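Local atomic coordinates of L-lysine 6-oxidase (Marinomonas mediterranea, PDB entry 3WEU), a protein that oxidises the side-chain amino group of L-lysine with a cysteine tryptophylquinone cofactor, releasing the hydrogen peroxide that gives it antibacterial activity. Residues I137-R142 with I153-I158; Y291-D296 with L410-Q415; V660-V665 with N672-P677. One frame throughout, in Å; residues are numbered along the deposited sequence.

Contact 1 (I137-R142 with I153-I158); sequences IDLGPR and ISINNI
The guanidinium group of R142 reaches across to the turn of 153-158 and does most of the polar work. Its NH2 gives a hydrogen bond to S154 O (2.8 Å) and another to N157 OD1 (3.0 Å), while NE adds a weak bond to the same OD1. Both acceptors lie close to the guanidinium plane, whereas the amide of N157 is turned 71° against it. Within its own segment R142 grips L139 O end-on, NH1 at 2.7 Å and NH2 at 3.0 Å from that oxygen, and NH1 also binds P141 O. NH2 thus divides two hydrogens among three oxygens, and its bonds are bent. A bend at chi2 (-61°) folds the chain back toward these carbonyls.

S154 O and N157 OD1 belong to a type I beta turn, S154 to N157, which follows strand 150-154 in the N-terminal region of the enzyme. N157 OD1 also accepts from S154 N, on the face of its amide opposite R142 NH2, and N157 ND2 binds E152 O. In an ST turn, S154 OG accepts from N156 N.

L139 CD1 lies against the backbone at I153 and S154, 3.3 Å from I153 O. Apolar contacts flank the arginine: L139 CD2 meets I155 CG2 at 3.9 Å, L139 CB lies 4.3 Å from I158 CG1, and the aliphatic start of R142 crosses I153, CG to CG1 3.8 Å.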
loop_
_atom_site.group_PDB
_atom_site.type_symbol
_atom_site.label_atom_id
_atom_site.label_comp_id
_atom_site.label_asym_id
_atom_site.label_seq_id
_atom_site.Cartn_x
_atom_site.Cartn_y
_atom_site.Cartn_z
ATOM N N ILE A 137 0.008 -17.426 -22.745
ATOM C CA ILE A 137 -0.793 -18.571 -22.393
ATOM C C ILE A 137 -1.153 -19.247 -23.682
ATOM O O ILE A 137 -1.946 -18.714 -24.490
ATOM C CB ILE A 137 -2.076 -18.248 -21.614
ATOM C CG1 ILE A 137 -1.791 -17.443 -20.362
ATOM C CG2 ILE A 137 -2.789 -19.554 -21.197
ATOM C CD1 ILE A 137 -3.028 -17.122 -19.516
ATOM N N ASP A 138 -0.566 -20.438 -23.892
ATOM C CA ASP A 138 -0.685 -21.192 -25.086
ATOM C C ASP A 138 -0.651 -22.708 -24.755
ATOM O O ASP A 138 0.388 -23.270 -24.313
ATOM C CB ASP A 138 0.465 -20.832 -26.012
ATOM C CG ASP A 138 0.469 -21.627 -27.303
ATOM O OD1 ASP A 138 -0.524 -22.318 -27.639
ATOM O OD2 ASP A 138 1.474 -21.524 -28.059
ATOM N N LEU A 139 -1.783 -23.356 -24.955
ATOM C CA LEU A 139 -1.978 -24.742 -24.558
ATOM C C LEU A 139 -2.071 -25.575 -25.782
ATOM O O LEU A 139 -2.395 -26.747 -25.715
ATOM C CB LEU A 139 -3.230 -24.864 -23.724
ATOM C CG LEU A 139 -3.301 -23.985 -22.479
ATOM C CD1 LEU A 139 -4.568 -24.308 -21.695
ATOM C CD2 LEU A 139 -2.084 -24.084 -21.551
ATOM N N GLY A 140 -1.731 -24.974 -26.922
ATOM C CA GLY A 140 -1.822 -25.654 -28.207
ATOM C C GLY A 140 -3.241 -25.684 -28.729
ATOM O O GLY A 140 -4.154 -25.266 -27.993
ATOM N N PRO A 141 -3.412 -26.188 -29.956
ATOM C CA PRO A 141 -4.589 -26.417 -30.698
ATOM C C PRO A 141 -5.307 -27.595 -30.087
ATOM O O PRO A 141 -4.701 -28.376 -29.318
ATOM C CB PRO A 141 -4.094 -26.687 -32.111
ATOM C CG PRO A 141 -2.749 -27.298 -31.942
ATOM C CD PRO A 141 -2.210 -26.579 -30.745
ATOM N N ARG A 142 -6.624 -27.539 -30.191
ATOM C CA ARG A 142 -7.448 -28.702 -29.905
ATOM C C ARG A 142 -8.261 -28.910 -31.143
ATOM O O ARG A 142 -8.522 -27.948 -31.887
ATOM C CB ARG A 142 -8.395 -28.477 -28.713
ATOM C CG ARG A 142 -7.800 -28.294 -27.337
ATOM C CD ARG A 142 -6.983 -29.488 -26.846
ATOM N NE ARG A 142 -6.294 -29.200 -25.621
ATOM C CZ ARG A 142 -5.147 -28.532 -25.523
ATOM N NH1 ARG A 142 -4.576 -28.024 -26.582
ATOM N NH2 ARG A 142 -4.619 -28.299 -24.348
ATOM N N ILE A 153 -9.907 -26.995 -23.674
ATOM C CA ILE A 153 -8.564 -26.481 -23.974
ATOM C C ILE A 153 -7.862 -26.344 -22.633
ATOM O O ILE A 153 -7.706 -25.263 -22.059
ATOM C CB ILE A 153 -8.630 -25.135 -24.738
ATOM C CG1 ILE A 153 -9.529 -25.195 -25.977
ATOM C CG2 ILE A 153 -7.268 -24.675 -25.200
ATOM C CD1 ILE A 153 -9.910 -23.777 -26.456
ATOM N N SER A 154 -7.344 -27.466 -22.134
ATOM C CA SER A 154 -6.906 -27.561 -20.756
ATOM C C SER A 154 -5.397 -27.734 -20.623
ATOM O O SER A 154 -4.789 -28.301 -21.505
ATOM C CB SER A 154 -7.547 -28.793 -20.145
ATOM O OG SER A 154 -7.042 -29.063 -18.870
ATOM N N ILE A 155 -4.879 -27.372 -19.463
ATOM C CA ILE A 155 -3.460 -27.625 -19.141
ATOM C C ILE A 155 -3.252 -29.090 -18.984
ATOM O O ILE A 155 -2.137 -29.519 -19.071
ATOM C CB ILE A 155 -2.974 -26.927 -17.885
ATOM C CG1 ILE A 155 -3.656 -27.455 -16.634
ATOM C CG2 ILE A 155 -3.099 -25.434 -18.089
ATOM C CD1 ILE A 155 -3.036 -26.926 -15.343
ATOM N N ASN A 156 -4.335 -29.851 -18.829
ATOM C CA ASN A 156 -4.219 -31.324 -18.670
ATOM C C ASN A 156 -4.391 -32.137 -19.968
ATOM O O ASN A 156 -4.351 -33.341 -19.937
ATOM C CB ASN A 156 -5.219 -31.770 -17.607
ATOM C CG ASN A 156 -4.890 -31.184 -16.254
ATOM O OD1 ASN A 156 -3.735 -31.114 -15.886
ATOM N ND2 ASN A 156 -5.882 -30.730 -15.520
ATOM N N ASN A 157 -4.548 -31.529 -21.137
ATOM C CA ASN A 157 -4.669 -32.340 -22.384
ATOM C C ASN A 157 -3.937 -31.677 -23.538
ATOM O O ASN A 157 -4.344 -31.635 -24.677
ATOM C CB ASN A 157 -6.143 -32.642 -22.636
ATOM C CG ASN A 157 -6.937 -31.392 -22.992
ATOM O OD1 ASN A 157 -6.435 -30.247 -22.871
ATOM N ND2 ASN A 157 -8.119 -31.616 -23.564
ATOM N N ILE A 158 -2.793 -31.107 -23.200
ATOM C CA ILE A 158 -1.984 -30.458 -24.190
ATOM C C ILE A 158 -1.469 -31.599 -25.034
ATOM O O ILE A 158 -0.887 -32.501 -24.489
ATOM C CB ILE A 158 -0.770 -29.755 -23.527
ATOM C CG1 ILE A 158 -1.233 -28.573 -22.695
ATOM C CG2 ILE A 158 0.263 -29.365 -24.601
ATOM C CD1 ILE A 158 -0.233 -28.132 -21.653
#

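Contact 2 (Y291-D296 with L410-Q415); sequences YVANFD and LFLLGQ
Q415 reaches from helix 407-418 to the backbone of Y291, its NE2 donating to Y291 O at 2.8 Å. The bond is nearly straight (176°), lies in the carbonyl plane on a lone pair, and keeps the acceptor in the plane of the glutamine amide. Beside it the apolar contacts gather: L412 CD2 touches Y291 CE2 at 3.5 Å, coming obliquely to the ring, and also meets A293 CB at 4.0 Å. F411 presents its ring edge to Y291, with CZ 4.1 Å from Y291 CB. A293 CB in turn lies 4.2 Å from Q415 CB.

Behind this first shell, the Q415 chain bends at chi2 (-51°), and its CG sits over a face of the F411 ring near the rim, one helical turn back. The other hydrogen of the Q415 amide serves S289 O, so NE2 ties down two carbonyls of the incoming loop. F411 stacks on Y287, and L412 also packs on D298 of helix 295-308. A293 belongs to the short parallel pairing of strand 293-294 with 421-422, and N294, as N-cap, holds R297 N through OD1 at the start of helix 295-308.

The contact thus joins the loop at Y291 and the short strand at A293 to the side of helix 407-418. One straight amide-to-carbonyl bond within an otherwise apolar contact implies a directional tie that probably sets the position of Y291 against the helix, while the apolar contacts fill in around it.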
loop_
_atom_site.group_PDB
_atom_site.type_symbol
_atom_site.label_atom_id
_atom_site.label_comp_id
_atom_site.label_asym_id
_atom_site.label_seq_id
_atom_site.Cartn_x
_atom_site.Cartn_y
_atom_site.Cartn_z
ATOM N N TYR A 291 -22.273 7.818 -55.642
ATOM C CA TYR A 291 -22.819 6.648 -54.984
ATOM C C TYR A 291 -24.083 7.008 -54.269
ATOM O O TYR A 291 -24.115 7.967 -53.492
ATOM C CB TYR A 291 -21.824 6.048 -53.966
ATOM C CG TYR A 291 -22.354 4.778 -53.287
ATOM C CD1 TYR A 291 -22.210 3.556 -53.894
ATOM C CD2 TYR A 291 -23.012 4.809 -52.008
ATOM C CE1 TYR A 291 -22.691 2.387 -53.308
ATOM C CE2 TYR A 291 -23.504 3.629 -51.427
ATOM C CZ TYR A 291 -23.306 2.421 -52.074
ATOM O OH TYR A 291 -23.759 1.215 -51.591
ATOM N N VAL A 292 -25.136 6.286 -54.526
ATOM C CA VAL A 292 -26.424 6.599 -53.900
ATOM C C VAL A 292 -26.658 5.711 -52.672
ATOM O O VAL A 292 -26.722 4.477 -52.774
ATOM C CB VAL A 292 -27.582 6.420 -54.961
ATOM C CG1 VAL A 292 -28.944 6.620 -54.331
ATOM C CG2 VAL A 292 -27.406 7.399 -56.131
ATOM N N ALA A 293 -26.722 6.299 -51.470
ATOM C CA ALA A 293 -26.862 5.517 -50.251
ATOM C C ALA A 293 -28.286 5.038 -50.149
ATOM O O ALA A 293 -29.183 5.466 -50.910
ATOM C CB ALA A 293 -26.494 6.395 -49.031
ATOM N N ASN A 294 -28.553 4.209 -49.179
ATOM C CA ASN A 294 -29.895 3.749 -48.946
ATOM C C ASN A 294 -30.234 4.145 -47.486
ATOM O O ASN A 294 -29.491 3.798 -46.564
ATOM C CB ASN A 294 -29.994 2.233 -49.083
ATOM C CG ASN A 294 -31.382 1.699 -48.689
ATOM O OD1 ASN A 294 -31.558 1.033 -47.651
ATOM N ND2 ASN A 294 -32.382 1.988 -49.536
ATOM N N PHE A 295 -31.410 4.754 -47.273
ATOM C CA PHE A 295 -31.729 5.184 -45.929
ATOM C C PHE A 295 -31.761 4.037 -44.931
ATOM O O PHE A 295 -31.104 4.086 -43.872
ATOM C CB PHE A 295 -33.035 5.926 -45.866
ATOM C CG PHE A 295 -33.324 6.446 -44.470
ATOM C CD1 PHE A 295 -32.691 7.571 -43.992
ATOM C CD2 PHE A 295 -34.181 5.733 -43.622
ATOM C CE1 PHE A 295 -32.916 8.014 -42.718
ATOM C CE2 PHE A 295 -34.447 6.199 -42.351
ATOM C CZ PHE A 295 -33.804 7.328 -41.898
ATOM N N ASP A 296 -32.563 3.040 -45.202
ATOM C CA ASP A 296 -32.729 1.968 -44.276
ATOM C C ASP A 296 -31.432 1.197 -43.975
ATOM O O ASP A 296 -31.213 0.806 -42.836
ATOM C CB ASP A 296 -33.818 0.948 -44.681
ATOM C CG ASP A 296 -35.271 1.489 -44.590
ATOM O OD1 ASP A 296 -35.566 2.391 -43.848
ATOM O OD2 ASP A 296 -36.128 0.998 -45.351
ATOM N N LEU A 410 -19.390 7.861 -42.394
ATOM C CA LEU A 410 -19.556 9.312 -42.557
ATOM C C LEU A 410 -19.744 9.682 -44.035
ATOM O O LEU A 410 -20.562 10.561 -44.379
ATOM C CB LEU A 410 -18.374 10.015 -41.956
ATOM C CG LEU A 410 -18.405 11.519 -42.008
ATOM C CD1 LEU A 410 -19.453 12.085 -41.042
ATOM C CD2 LEU A 410 -17.058 12.170 -41.734
ATOM N N PHE A 411 -19.062 8.958 -44.921
ATOM C CA PHE A 411 -19.283 9.158 -46.348
ATOM C C PHE A 411 -20.786 8.953 -46.705
ATOM O O PHE A 411 -21.431 9.748 -47.375
ATOM C CB PHE A 411 -18.447 8.185 -47.172
ATOM C CG PHE A 411 -18.861 8.162 -48.591
ATOM C CD1 PHE A 411 -18.670 9.289 -49.358
ATOM C CD2 PHE A 411 -19.573 7.111 -49.095
ATOM C CE1 PHE A 411 -19.105 9.338 -50.672
ATOM C CE2 PHE A 411 -20.011 7.140 -50.396
ATOM C CZ PHE A 411 -19.794 8.265 -51.197
ATOM N N LEU A 412 -21.338 7.865 -46.219
ATOM C CA LEU A 412 -22.716 7.565 -46.474
ATOM C C LEU A 412 -23.665 8.571 -45.868
ATOM O O LEU A 412 -24.653 8.984 -46.495
ATOM C CB LEU A 412 -23.022 6.130 -46.052
ATOM C CG LEU A 412 -22.313 4.985 -46.759
ATOM C CD1 LEU A 412 -22.433 3.639 -46.076
ATOM C CD2 LEU A 412 -22.874 4.814 -48.152
ATOM N N LEU A 413 -23.351 9.061 -44.676
ATOM C CA LEU A 413 -24.118 10.120 -44.088
ATOM C C LEU A 413 -24.108 11.406 -44.922
ATOM O O LEU A 413 -25.135 12.038 -45.114
ATOM C CB LEU A 413 -23.699 10.374 -42.590
ATOM C CG LEU A 413 -24.691 11.238 -41.806
ATOM C CD1 LEU A 413 -26.015 10.509 -41.544
ATOM C CD2 LEU A 413 -24.062 11.656 -40.475
ATOM N N GLY A 414 -22.965 11.728 -45.510
ATOM C CA GLY A 414 -22.807 12.883 -46.386
ATOM C C GLY A 414 -23.597 12.713 -47.691
ATOM O O GLY A 414 -24.101 13.702 -48.223
ATOM N N GLN A 415 -23.695 11.485 -48.214
ATOM C CA GLN A 415 -24.518 11.239 -49.371
ATOM C C GLN A 415 -25.989 11.483 -49.029
ATOM O O GLN A 415 -26.735 12.112 -49.796
ATOM C CB GLN A 415 -24.303 9.825 -49.893
ATOM C CG GLN A 415 -22.920 9.538 -50.462
ATOM C CD GLN A 415 -22.495 10.557 -51.482
ATOM O OE1 GLN A 415 -21.887 11.603 -51.140
ATOM N NE2 GLN A 415 -22.784 10.280 -52.745
#

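Contact 3 (V660-V665 with N672-P677); sequences VLVGQV and NETSLP
V660 and L676 form a hydrogen-bonded pair of a two-stranded antiparallel sheet, strand 656-661 against 675-680, where the chain turns back through helix 662-666. V660 N donates to L676 O and L676 N to V660 O, each at 2.8 Å, so the N-H and C=O of both residues are satisfied across the strands. L661 and S675 make the next, non-hydrogen-bonded pair, in which L661 CD2 meets S675 CB at 3.8 Å.

Other donors are served as the strand passes into the helix. V662 N binds T674 O (2.8 Å, 165°), and L661 N turns to Q664 OE1 of its own segment, while Q664 N donates to L661 O at 2.8 Å. Q664 NE2 donates to Q664 O of the second subunit, which places this turn at the subunit interface. S675 OG is bound to E659 OE2. V662 CG2 packs on L676 CD2 at 3.8 Å.

The side chain of N672 crosses that of L661 at about a right angle. With its CG anti to the carbonyl carbon (chi1 -68°), the amide extends toward the helix start, where OD1 lies 3.4 Å from L661 CB and accepts a weak, bent hydrogen bond from G663 N at 2.9 Å.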
loop_
_atom_site.group_PDB
_atom_site.type_symbol
_atom_site.label_atom_id
_atom_site.label_comp_id
_atom_site.label_asym_id
_atom_site.label_seq_id
_atom_site.Cartn_x
_atom_site.Cartn_y
_atom_site.Cartn_z
ATOM N N VAL A 660 -25.587 7.654 4.344
ATOM C CA VAL A 660 -24.806 8.619 5.143
ATOM C C VAL A 660 -25.572 9.934 5.129
ATOM O O VAL A 660 -25.890 10.447 4.048
ATOM C CB VAL A 660 -23.436 8.833 4.506
ATOM C CG1 VAL A 660 -22.681 9.997 5.145
ATOM C CG2 VAL A 660 -22.617 7.542 4.475
ATOM N N LEU A 661 -25.879 10.487 6.289
ATOM C CA LEU A 661 -26.548 11.749 6.373
ATOM C C LEU A 661 -25.600 12.885 5.999
ATOM O O LEU A 661 -24.439 12.867 6.416
ATOM C CB LEU A 661 -27.160 11.960 7.755
ATOM C CG LEU A 661 -28.141 10.867 8.174
ATOM C CD1 LEU A 661 -28.628 11.195 9.561
ATOM C CD2 LEU A 661 -29.323 10.633 7.184
ATOM N N VAL A 662 -26.067 13.895 5.243
ATOM C CA VAL A 662 -25.125 14.895 4.784
ATOM C C VAL A 662 -24.428 15.640 5.957
ATOM O O VAL A 662 -23.244 15.965 5.879
ATOM C CB VAL A 662 -25.758 15.850 3.771
ATOM C CG1 VAL A 662 -24.806 16.989 3.489
ATOM C CG2 VAL A 662 -25.966 15.039 2.488
ATOM N N GLY A 663 -25.118 15.786 7.065
ATOM C CA GLY A 663 -24.502 16.450 8.196
ATOM C C GLY A 663 -23.414 15.657 8.854
ATOM O O GLY A 663 -22.647 16.205 9.678
ATOM N N GLN A 664 -23.330 14.388 8.536
ATOM C CA GLN A 664 -22.196 13.583 8.973
ATOM C C GLN A 664 -20.927 14.088 8.333
ATOM O O GLN A 664 -19.890 14.078 8.948
ATOM C CB GLN A 664 -22.363 12.119 8.736
ATOM C CG GLN A 664 -23.402 11.501 9.637
ATOM C CD GLN A 664 -23.589 10.056 9.384
ATOM O OE1 GLN A 664 -24.540 9.640 8.714
ATOM N NE2 GLN A 664 -22.713 9.241 9.956
ATOM N N VAL A 665 -21.017 14.496 7.081
ATOM C CA VAL A 665 -19.901 15.069 6.370
ATOM C C VAL A 665 -19.677 16.540 6.730
ATOM O O VAL A 665 -18.550 16.978 6.904
ATOM C CB VAL A 665 -20.159 14.999 4.857
ATOM C CG1 VAL A 665 -19.027 15.701 4.106
ATOM C CG2 VAL A 665 -20.389 13.588 4.423
ATOM N N ASN A 672 -28.891 16.918 7.641
ATOM C CA ASN A 672 -29.328 15.553 7.706
ATOM C C ASN A 672 -30.683 15.318 7.116
ATOM O O ASN A 672 -31.079 14.186 7.080
ATOM C CB ASN A 672 -29.406 15.061 9.167
ATOM C CG ASN A 672 -28.032 14.961 9.785
ATOM O OD1 ASN A 672 -26.989 15.095 9.101
ATOM N ND2 ASN A 672 -28.011 14.654 11.079
ATOM N N GLU A 673 -31.326 16.346 6.602
ATOM C CA GLU A 673 -32.528 16.149 5.777
ATOM C C GLU A 673 -32.212 15.482 4.446
ATOM O O GLU A 673 -33.100 14.981 3.801
ATOM C CB GLU A 673 -33.213 17.439 5.546
ATOM C CG GLU A 673 -33.908 17.935 6.835
ATOM C CD GLU A 673 -34.643 19.287 6.693
ATOM O OE1 GLU A 673 -35.219 19.529 5.607
ATOM O OE2 GLU A 673 -34.637 20.082 7.691
ATOM N N THR A 674 -30.955 15.504 4.061
ATOM C CA THR A 674 -30.446 14.897 2.861
ATOM C C THR A 674 -29.466 13.775 3.169
ATOM O O THR A 674 -28.695 13.844 4.177
ATOM C CB THR A 674 -29.838 15.982 1.982
ATOM O OG1 THR A 674 -30.823 16.965 1.673
ATOM C CG2 THR A 674 -29.380 15.455 0.750
ATOM N N SER A 675 -29.515 12.688 2.390
ATOM C CA SER A 675 -28.603 11.602 2.612
ATOM C C SER A 675 -28.015 11.130 1.336
ATOM O O SER A 675 -28.503 11.475 0.224
ATOM C CB SER A 675 -29.247 10.457 3.393
ATOM O OG SER A 675 -30.237 9.882 2.606
ATOM N N LEU A 676 -26.946 10.359 1.473
ATOM C CA LEU A 676 -26.130 9.866 0.367
ATOM C C LEU A 676 -26.095 8.371 0.493
ATOM O O LEU A 676 -25.583 7.836 1.526
ATOM C CB LEU A 676 -24.657 10.336 0.540
ATOM C CG LEU A 676 -24.496 11.800 0.918
ATOM C CD1 LEU A 676 -23.108 12.059 1.462
ATOM C CD2 LEU A 676 -24.804 12.675 -0.284
ATOM N N PRO A 677 -26.544 7.669 -0.552
ATOM C CA PRO A 677 -26.438 6.239 -0.488
ATOM C C PRO A 677 -25.025 5.793 -0.851
ATOM O O PRO A 677 -24.464 6.189 -1.873
ATOM C CB PRO A 677 -27.428 5.772 -1.579
ATOM C CG PRO A 677 -27.458 6.924 -2.557
ATOM C CD PRO A 677 -27.340 8.136 -1.724
#

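The three contacts follow one another along the chain, and none touches another: their centres lie about 47 Å (1 and 2), 54 Å (1 and 3) and 53 Å (2 and 3) apart. They share no sheet. Contact 1 lies where two strands of the large mixed N-terminal sheet run into loops, contact 2 sets the two-stranded parallel sheet against helix 407-418 across the chain's centre, and contact 3 lies in a small antiparallel sheet about 36 Å from that centre. Contacts 1 and 3 are local, with ten and six residues between their segments, whereas contact 2 bridges 113. Contact 3 alone meets the second subunit, so its turn forms part of the interface.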